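Local coordinates for adenylyltransferase and sulfurtransferase uba4 (Chaetomium thermophilum, PDB 6YUB), which probably activates a ubiquitin-like sulfur-carrier protein by adenylating its C-terminal glycine and then transfers sulfur to it, for tRNA thiolation and molybdenum cofactor synthesis, at residues 5-10 against 28-33; 36-41 against 126-131. All blocks are in the same frame, centred on the assembly; numbering follows the deposited sequence.

Interaction 1 of 2, residues 5-10 against 28-33; sequences KSLSKE and GQLRLM
Leu7 reaches from the extended lead-in to helix 9-19 onto Gln29, Leu30 and Met33 of helix 25-33, a small apolar contact at the edge of the ThiF-type adenylyltransferase domain. Three residues one turn apart or adjacent on helix 25-33 form the receiving surface, and the isobutyl group of Leu7 lies against them with its two methyls divided between different partners. CG stands anti to the carbonyl carbon (chi1 -64°), which brings the end of the side chain nearer the helix than its first bond would suggest. CD2 enters between Leu30 and Met33, whose side chains both run at a slant to that of Leu7. Leu7 CD2 meets Leu30 CD2 at 3.4 Å, tighter than usual for two carbons. Leu7 CD2 also lies 3.3 Å from Met33 SD, with CE just beyond. The other methyl, Leu7 CD1, approaches Gln29 CG at 4.1 Å, the two side chains crossing nearly at right angles. Gln29 thus lends its aliphatic part to the contact, while its amide is hydrogen-bonded elsewhere, OE1 to Gln18 and NE2 to the carbonyl of Ala56. Leu7 also packs on Met19 of helix 9-19. No hydrogen bond joins the two segments; on the Leu30 side, backbone carbonyls rest on methyls, with Ser6 O 3.7 Å from Leu30 CD2 and Lys5 O 3.9 Å from Leu30 CD1.

Interaction 2 of 2, residues 36-41 against 126-131; sequences KVLIIG and DVILDC
Lys36 and Asp126 open a parallel pairing in which strands 36-40 and 127-130 run side by side at 16°, Val37 to Ile40 level with Val127 to Asp130. The backbone ladder passes from Leu38 N to Val127 O, Leu129 N to Leu38 O and Ile40 N to Leu129 O; the first is nearly straight, with 173° at the hydrogen. Cys131 N continues it to Ile40 O at 2.8 Å, on a more bent path.

At the opposite end the polar contacts include a side chain. Lys36 O takes Asp126 N at 2.9 Å and, weakly, Val127 N, while Lys36 N reaches Asp126 OD2 at 3.0 Å from above the carboxylate plane. The Asp126 carboxylate is set beside its own backbone N (chi1 -58°), on the side facing Lys36. An alanine at this position would remove that acceptor, and the Lys36 amide would probably lose its mate at the start of the strand.

Apolar contacts occupy both faces. Val37 CG1 meets Leu129 CD1 at 3.8 Å, and Ile39 CG2 touches Cys131 SG at the same distance, on the face packed by helices 46-56 and 208-228. On the other face, where Ile40 and Ile128 pack on helix 135-148, Leu38 and Ile128 lie alongside each other, and Ile40 CD1 slants across to Ile128 CG2 at 3.7 Å.

Gly41, close to the predicted ATP-binding residue Asp65, begins a GxGxxG pattern after the first strand, consistent with the nucleotide-binding end of a Rossmann-like ThiF fold.

From the N terminus, the chain passes through residues 5-10 into helix 9-19 and then helix 25-33, where interaction 1 closes a short, largely helical loop of 17 intervening residues. Strand 36-40 follows directly, so interaction 2 opens only after interaction 1 has closed; the two are in series, neither nested nor crossing. Interaction 2 closes much later, after 84 residues that include strands 60-64 and 105-109, which extend the sheet beyond strand 36-40. The centres of the two interactions lie about 21 Å apart. The 5-10/28-33 contact joins the N-terminal segment to helix 25-33 at the periphery, whereas 36-41/126-131 joins two inner strands at the core.

Interaction 1 of 2, residues 5-10 against 28-33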
ATOM      1  N   LYS B   5     -11.604 -13.338  30.932  1.00 54.84           N
ATOM      2  CA  LYS B   5     -10.629 -14.411  31.051  1.00 58.11           C
ATOM      3  C   LYS B   5     -11.041 -15.647  30.263  1.00 52.97           C
ATOM      4  O   LYS B   5     -10.312 -16.647  30.280  1.00 53.63           O
ATOM      5  CB  LYS B   5     -10.424 -14.786  32.526  1.00 61.68           C
ATOM      6  CG  LYS B   5     -10.133 -13.604  33.444  1.00 65.50           C
ATOM      7  CD  LYS B   5      -8.646 -13.466  33.746  1.00 66.83           C
ATOM      8  CE  LYS B   5      -8.370 -12.274  34.657  1.00 69.20           C
ATOM      9  NZ  LYS B   5      -7.893 -11.078  33.904  1.00 67.20           N
ATOM     10  N   SER B   6     -12.185 -15.608  29.579  1.00 55.79           N
ATOM     11  CA  SER B   6     -12.698 -16.751  28.842  1.00 54.13           C
ATOM     12  C   SER B   6     -13.302 -16.279  27.528  1.00 49.21           C
ATOM     13  O   SER B   6     -13.674 -15.114  27.374  1.00 46.24           O
ATOM     14  CB  SER B   6     -13.759 -17.520  29.641  1.00 52.56           C
ATOM     15  OG  SER B   6     -13.173 -18.261  30.694  1.00 55.59           O
ATOM     16  N   LEU B   7     -13.398 -17.206  26.581  1.00 50.24           N
ATOM     17  CA  LEU B   7     -14.063 -16.965  25.308  1.00 46.65           C
ATOM     18  C   LEU B   7     -15.369 -17.749  25.274  1.00 43.48           C
ATOM     19  O   LEU B   7     -15.393 -18.935  25.619  1.00 46.05           O
ATOM     20  CB  LEU B   7     -13.181 -17.375  24.129  1.00 43.18           C
ATOM     21  CG  LEU B   7     -11.869 -16.623  23.899  1.00 44.37           C
ATOM     22  CD1 LEU B   7     -11.369 -16.894  22.482  1.00 42.11           C
ATOM     23  CD2 LEU B   7     -12.031 -15.139  24.135  1.00 47.66           C
ATOM     24  N   SER B   8     -16.395 -17.099  24.803  1.00 43.40           N
ATOM     25  CA  SER B   8     -17.681 -17.791  24.687  1.00 48.61           C
ATOM     26  C   SER B   8     -17.656 -18.712  23.461  1.00 49.34           C
ATOM     27  O   SER B   8     -16.806 -18.583  22.620  1.00 47.05           O
ATOM     28  CB  SER B   8     -18.894 -16.870  24.569  1.00 44.26           C
ATOM     29  OG  SER B   8     -18.886 -16.236  23.340  1.00 41.75           O
ATOM     30  N   LYS B   9     -18.595 -19.632  23.361  1.00 50.00           N
ATOM     31  CA  LYS B   9     -18.676 -20.479  22.209  1.00 52.02           C
ATOM     32  C   LYS B   9     -18.787 -19.690  20.913  1.00 48.12           C
ATOM     33  O   LYS B   9     -18.198 -20.105  19.984  1.00 44.32           O
ATOM     34  CB  LYS B   9     -19.845 -21.444  22.308  1.00 58.20           C
ATOM     35  CG  LYS B   9     -19.451 -22.904  22.268  1.00 62.76           C
ATOM     36  CD  LYS B   9     -18.426 -23.223  23.336  1.00 64.94           C
ATOM     37  CE  LYS B   9     -18.107 -24.699  23.436  1.00 68.60           C
ATOM     38  NZ  LYS B   9     -19.195 -25.452  24.097  1.00 75.35           N
ATOM     39  N   GLU B  10     -19.558 -18.595  20.832  1.00 44.51           N
ATOM     40  CA  GLU B  10     -19.704 -17.795  19.571  1.00 45.61           C
ATOM     41  C   GLU B  10     -18.353 -17.149  19.203  1.00 37.49           C
ATOM     42  O   GLU B  10     -17.989 -17.026  18.067  1.00 33.86           O
ATOM     43  CB  GLU B  10     -20.854 -16.686  19.525  1.00 57.34           C
ATOM     44  CG  GLU B  10     -20.494 -15.215  19.148  1.00 66.02           C
ATOM     45  CD  GLU B  10     -21.251 -14.552  17.901  1.00 70.88           C
ATOM     46  OE1 GLU B  10     -22.248 -13.841  18.064  1.00 73.75           O
ATOM     47  OE2 GLU B  10     -20.865 -14.681  16.723  1.00 70.51           O
ATOM     48  N   GLY B  28      -3.742 -13.859  22.881  1.00 30.50           N
ATOM     49  CA  GLY B  28      -3.792 -12.741  21.958  1.00 30.79           C
ATOM     50  C   GLY B  28      -5.206 -12.243  21.735  1.00 35.22           C
ATOM     51  O   GLY B  28      -5.447 -11.036  21.668  1.00 32.85           O
ATOM     52  N   GLN B  29      -6.165 -13.169  21.633  1.00 34.69           N
ATOM     53  CA  GLN B  29      -7.545 -12.778  21.383  1.00 31.31           C
ATOM     54  C   GLN B  29      -8.145 -12.060  22.584  1.00 28.93           C
ATOM     55  O   GLN B  29      -8.846 -11.054  22.426  1.00 33.17           O
ATOM     56  CB  GLN B  29      -8.380 -14.009  21.026  1.00 36.56           C
ATOM     57  CG  GLN B  29      -9.772 -13.667  20.536  1.00 34.43           C
ATOM     58  CD  GLN B  29      -9.743 -12.833  19.272  1.00 32.14           C
ATOM     59  OE1 GLN B  29      -9.048 -13.164  18.314  1.00 33.99           O
ATOM     60  NE2 GLN B  29     -10.488 -11.733  19.270  1.00 33.97           N
ATOM     61  N   LEU B  30      -7.901 -12.568  23.795  1.00 31.78           N
ATOM     62  CA  LEU B  30      -8.405 -11.898  24.987  1.00 29.29           C
ATOM     63  C   LEU B  30      -7.837 -10.492  25.121  1.00 30.47           C
ATOM     64  O   LEU B  30      -8.523  -9.593  25.619  1.00 35.25           O
ATOM     65  CB  LEU B  30      -8.077 -12.716  26.234  1.00 31.37           C
ATOM     66  CG  LEU B  30      -8.861 -14.015  26.419  1.00 40.03           C
ATOM     67  CD1 LEU B  30      -8.274 -14.834  27.558  1.00 40.20           C
ATOM     68  CD2 LEU B  30     -10.336 -13.724  26.669  1.00 31.23           C
ATOM     69  N   ARG B  31      -6.591 -10.285  24.687  1.00 32.51           N
ATOM     70  CA  ARG B  31      -5.992  -8.957  24.758  1.00 29.45           C
ATOM     71  C   ARG B  31      -6.704  -7.983  23.829  1.00 30.11           C
ATOM     72  O   ARG B  31      -6.847  -6.795  24.150  1.00 29.87           O
ATOM     73  CB  ARG B  31      -4.506  -9.028  24.427  1.00 29.21           C
ATOM     74  CG  ARG B  31      -3.663  -9.512  25.591  1.00 36.28           C
ATOM     75  CD  ARG B  31      -2.239  -9.830  25.171  1.00 37.46           C
ATOM     76  NE  ARG B  31      -1.490 -10.443  26.265  1.00 42.41           N
ATOM     77  CZ  ARG B  31      -0.220 -10.831  26.185  1.00 44.92           C
ATOM     78  NH1 ARG B  31       0.456 -10.673  25.056  1.00 43.09           N
ATOM     79  NH2 ARG B  31       0.371 -11.378  27.237  1.00 44.29           N
ATOM     80  N   LEU B  32      -7.145  -8.455  22.659  1.00 31.48           N
ATOM     81  CA  LEU B  32      -7.968  -7.608  21.801  1.00 34.09           C
ATOM     82  C   LEU B  32      -9.314  -7.315  22.460  1.00 32.29           C
ATOM     83  O   LEU B  32      -9.759  -6.162  22.512  1.00 31.96           O
ATOM     84  CB  LEU B  32      -8.171  -8.274  20.442  1.00 33.89           C
ATOM     85  CG  LEU B  32      -6.927  -8.486  19.591  1.00 33.43           C
ATOM     86  CD1 LEU B  32      -7.277  -9.286  18.338  1.00 31.96           C
ATOM     87  CD2 LEU B  32      -6.277  -7.152  19.229  1.00 33.07           C
ATOM     88  N   MET B  33      -9.963  -8.348  22.993  1.00 23.94           N
ATOM     89  CA  MET B  33     -11.307  -8.198  23.544  1.00 30.46           C
ATOM     90  C   MET B  33     -11.323  -7.379  24.828  1.00 41.09           C
ATOM     91  O   MET B  33     -12.357  -6.801  25.163  1.00 43.21           O
ATOM     92  CB  MET B  33     -11.917  -9.575  23.803  1.00 30.51           C
ATOM     93  CG  MET B  33     -12.088 -10.410  22.547  1.00 42.41           C
ATOM     94  SD  MET B  33     -12.426 -12.148  22.903  1.00 47.25           S
ATOM     95  CE  MET B  33     -13.859 -12.014  23.965  1.00 45.90           C
TER

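Interaction 2 of 2, residues 36-41 against 126-131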
ATOM      1  N   LYS B  36      -9.291  -1.212  24.561  1.00 39.79           N
ATOM      2  CA  LYS B  36     -10.119  -0.060  24.214  1.00 37.70           C
ATOM      3  C   LYS B  36      -9.328   0.802  23.239  1.00 35.50           C
ATOM      4  O   LYS B  36      -8.300   1.376  23.612  1.00 39.64           O
ATOM      5  CB  LYS B  36     -10.505   0.747  25.452  1.00 39.74           C
ATOM      6  CG  LYS B  36     -11.095  -0.067  26.589  1.00 41.03           C
ATOM      7  CD  LYS B  36     -11.551   0.849  27.715  1.00 42.72           C
ATOM      8  CE  LYS B  36     -11.218   0.270  29.081  1.00 51.00           C
ATOM      9  NZ  LYS B  36     -11.647   1.171  30.192  1.00 60.94           N
ATOM     10  N   VAL B  37      -9.802   0.896  21.999  1.00 32.24           N
ATOM     11  CA  VAL B  37      -9.102   1.615  20.941  1.00 35.07           C
ATOM     12  C   VAL B  37      -9.970   2.778  20.483  1.00 31.68           C
ATOM     13  O   VAL B  37     -11.157   2.596  20.191  1.00 29.15           O
ATOM     14  CB  VAL B  37      -8.757   0.689  19.759  1.00 31.29           C
ATOM     15  CG1 VAL B  37      -8.088   1.471  18.642  1.00 29.05           C
ATOM     16  CG2 VAL B  37      -7.865  -0.450  20.228  1.00 29.15           C
ATOM     17  N   LEU B  38      -9.370   3.966  20.413  1.00 31.86           N
ATOM     18  CA  LEU B  38     -10.053   5.178  19.984  1.00 29.78           C
ATOM     19  C   LEU B  38      -9.668   5.499  18.548  1.00 29.02           C
ATOM     20  O   LEU B  38      -8.480   5.492  18.201  1.00 33.59           O
ATOM     21  CB  LEU B  38      -9.696   6.351  20.903  1.00 34.67           C
ATOM     22  CG  LEU B  38     -10.354   7.692  20.590  1.00 33.61           C
ATOM     23  CD1 LEU B  38     -11.861   7.607  20.801  1.00 30.72           C
ATOM     24  CD2 LEU B  38      -9.751   8.812  21.436  1.00 38.63           C
ATOM     25  N   ILE B  39     -10.667   5.777  17.720  1.00 28.51           N
ATOM     26  CA  ILE B  39     -10.466   6.148  16.321  1.00 31.62           C
ATOM     27  C   ILE B  39     -10.973   7.575  16.159  1.00 37.07           C
ATOM     28  O   ILE B  39     -12.181   7.823  16.249  1.00 30.49           O
ATOM     29  CB  ILE B  39     -11.185   5.195  15.357  1.00 30.23           C
ATOM     30  CG1 ILE B  39     -10.681   3.762  15.552  1.00 29.40           C
ATOM     31  CG2 ILE B  39     -10.981   5.648  13.919  1.00 33.42           C
ATOM     32  CD1 ILE B  39     -11.413   2.724  14.714  1.00 32.29           C
ATOM     33  N   ILE B  40     -10.058   8.509  15.926  1.00 32.43           N
ATOM     34  CA  ILE B  40     -10.393   9.923  15.801  1.00 34.52           C
ATOM     35  C   ILE B  40     -10.502  10.217  14.309  1.00 30.64           C
ATOM     36  O   ILE B  40      -9.491  10.320  13.608  1.00 37.08           O
ATOM     37  CB  ILE B  40      -9.356  10.817  16.485  1.00 29.39           C
ATOM     38  CG1 ILE B  40      -9.069  10.312  17.900  1.00 30.27           C
ATOM     39  CG2 ILE B  40      -9.853  12.255  16.533  1.00 34.79           C
ATOM     40  CD1 ILE B  40      -7.962  11.065  18.611  1.00 36.76           C
ATOM     41  N   GLY B  41     -11.727  10.365  13.825  1.00 34.29           N
ATOM     42  CA  GLY B  41     -11.968  10.568  12.412  1.00 34.70           C
ATOM     43  C   GLY B  41     -12.646   9.369  11.777  1.00 34.34           C
ATOM     44  O   GLY B  41     -12.124   8.251  11.849  1.00 37.76           O
ATOM     45  N   ASP B 126      -6.879   2.976  25.519  1.00 42.43           N
ATOM     46  CA  ASP B 126      -5.579   2.339  25.620  1.00 41.80           C
ATOM     47  C   ASP B 126      -4.658   2.708  24.461  1.00 43.01           C
ATOM     48  O   ASP B 126      -3.485   3.024  24.678  1.00 43.23           O
ATOM     49  CB  ASP B 126      -5.735   0.814  25.683  1.00 41.76           C
ATOM     50  CG  ASP B 126      -6.588   0.363  26.851  1.00 45.58           C
ATOM     51  OD1 ASP B 126      -6.523   1.007  27.919  1.00 50.17           O
ATOM     52  OD2 ASP B 126      -7.323  -0.636  26.698  1.00 47.54           O
ATOM     53  N   VAL B 127      -5.175   2.662  23.238  1.00 38.18           N
ATOM     54  CA  VAL B 127      -4.407   2.989  22.045  1.00 33.88           C
ATOM     55  C   VAL B 127      -5.180   4.029  21.250  1.00 31.38           C
ATOM     56  O   VAL B 127      -6.399   3.915  21.081  1.00 30.57           O
ATOM     57  CB  VAL B 127      -4.132   1.743  21.179  1.00 30.03           C
ATOM     58  CG1 VAL B 127      -3.435   2.138  19.885  1.00 30.27           C
ATOM     59  CG2 VAL B 127      -3.308   0.735  21.956  1.00 30.47           C
ATOM     60  N   ILE B 128      -4.471   5.042  20.761  1.00 28.69           N
ATOM     61  CA  ILE B 128      -5.082   6.153  20.041  1.00 30.92           C
ATOM     62  C   ILE B 128      -4.684   6.053  18.576  1.00 24.79           C
ATOM     63  O   ILE B 128      -3.505   5.887  18.260  1.00 33.67           O
ATOM     64  CB  ILE B 128      -4.662   7.516  20.623  1.00 25.88           C
ATOM     65  CG1 ILE B 128      -4.798   7.528  22.144  1.00 26.68           C
ATOM     66  CG2 ILE B 128      -5.481   8.619  19.997  1.00 23.31           C
ATOM     67  CD1 ILE B 128      -6.166   7.173  22.652  1.00 28.67           C
ATOM     68  N   LEU B 129      -5.662   6.162  17.686  1.00 29.66           N
ATOM     69  CA  LEU B 129      -5.418   6.244  16.252  1.00 31.73           C
ATOM     70  C   LEU B 129      -5.891   7.607  15.767  1.00 34.86           C
ATOM     71  O   LEU B 129      -7.067   7.963  15.938  1.00 34.35           O
ATOM     72  CB  LEU B 129      -6.132   5.123  15.504  1.00 30.63           C
ATOM     73  CG  LEU B 129      -5.427   3.760  15.452  1.00 38.72           C
ATOM     74  CD1 LEU B 129      -5.221   3.210  16.853  1.00 41.77           C
ATOM     75  CD2 LEU B 129      -6.224   2.771  14.598  1.00 38.25           C
ATOM     76  N   ASP B 130      -4.978   8.378  15.188  1.00 28.65           N
ATOM     77  CA  ASP B 130      -5.319   9.664  14.588  1.00 31.82           C
ATOM     78  C   ASP B 130      -5.685   9.431  13.125  1.00 31.09           C
ATOM     79  O   ASP B 130      -4.811   9.152  12.297  1.00 35.54           O
ATOM     80  CB  ASP B 130      -4.161  10.653  14.706  1.00 36.04           C
ATOM     81  CG  ASP B 130      -4.233  11.759  13.663  1.00 40.76           C
ATOM     82  OD1 ASP B 130      -5.251  12.487  13.632  1.00 41.92           O
ATOM     83  OD2 ASP B 130      -3.282  11.886  12.863  1.00 46.32           O
ATOM     84  N   CYS B 131      -6.979   9.518  12.813  1.00 38.47           N
ATOM     85  CA  CYS B 131      -7.475   9.421  11.448  1.00 38.98           C
ATOM     86  C   CYS B 131      -8.085  10.736  10.964  1.00 37.26           C
ATOM     87  O   CYS B 131      -8.917  10.737  10.048  1.00 35.40           O
ATOM     88  CB  CYS B 131      -8.499   8.295  11.333  1.00 34.84           C
ATOM     89  SG  CYS B 131      -7.930   6.666  11.919  1.00 35.02           S
TER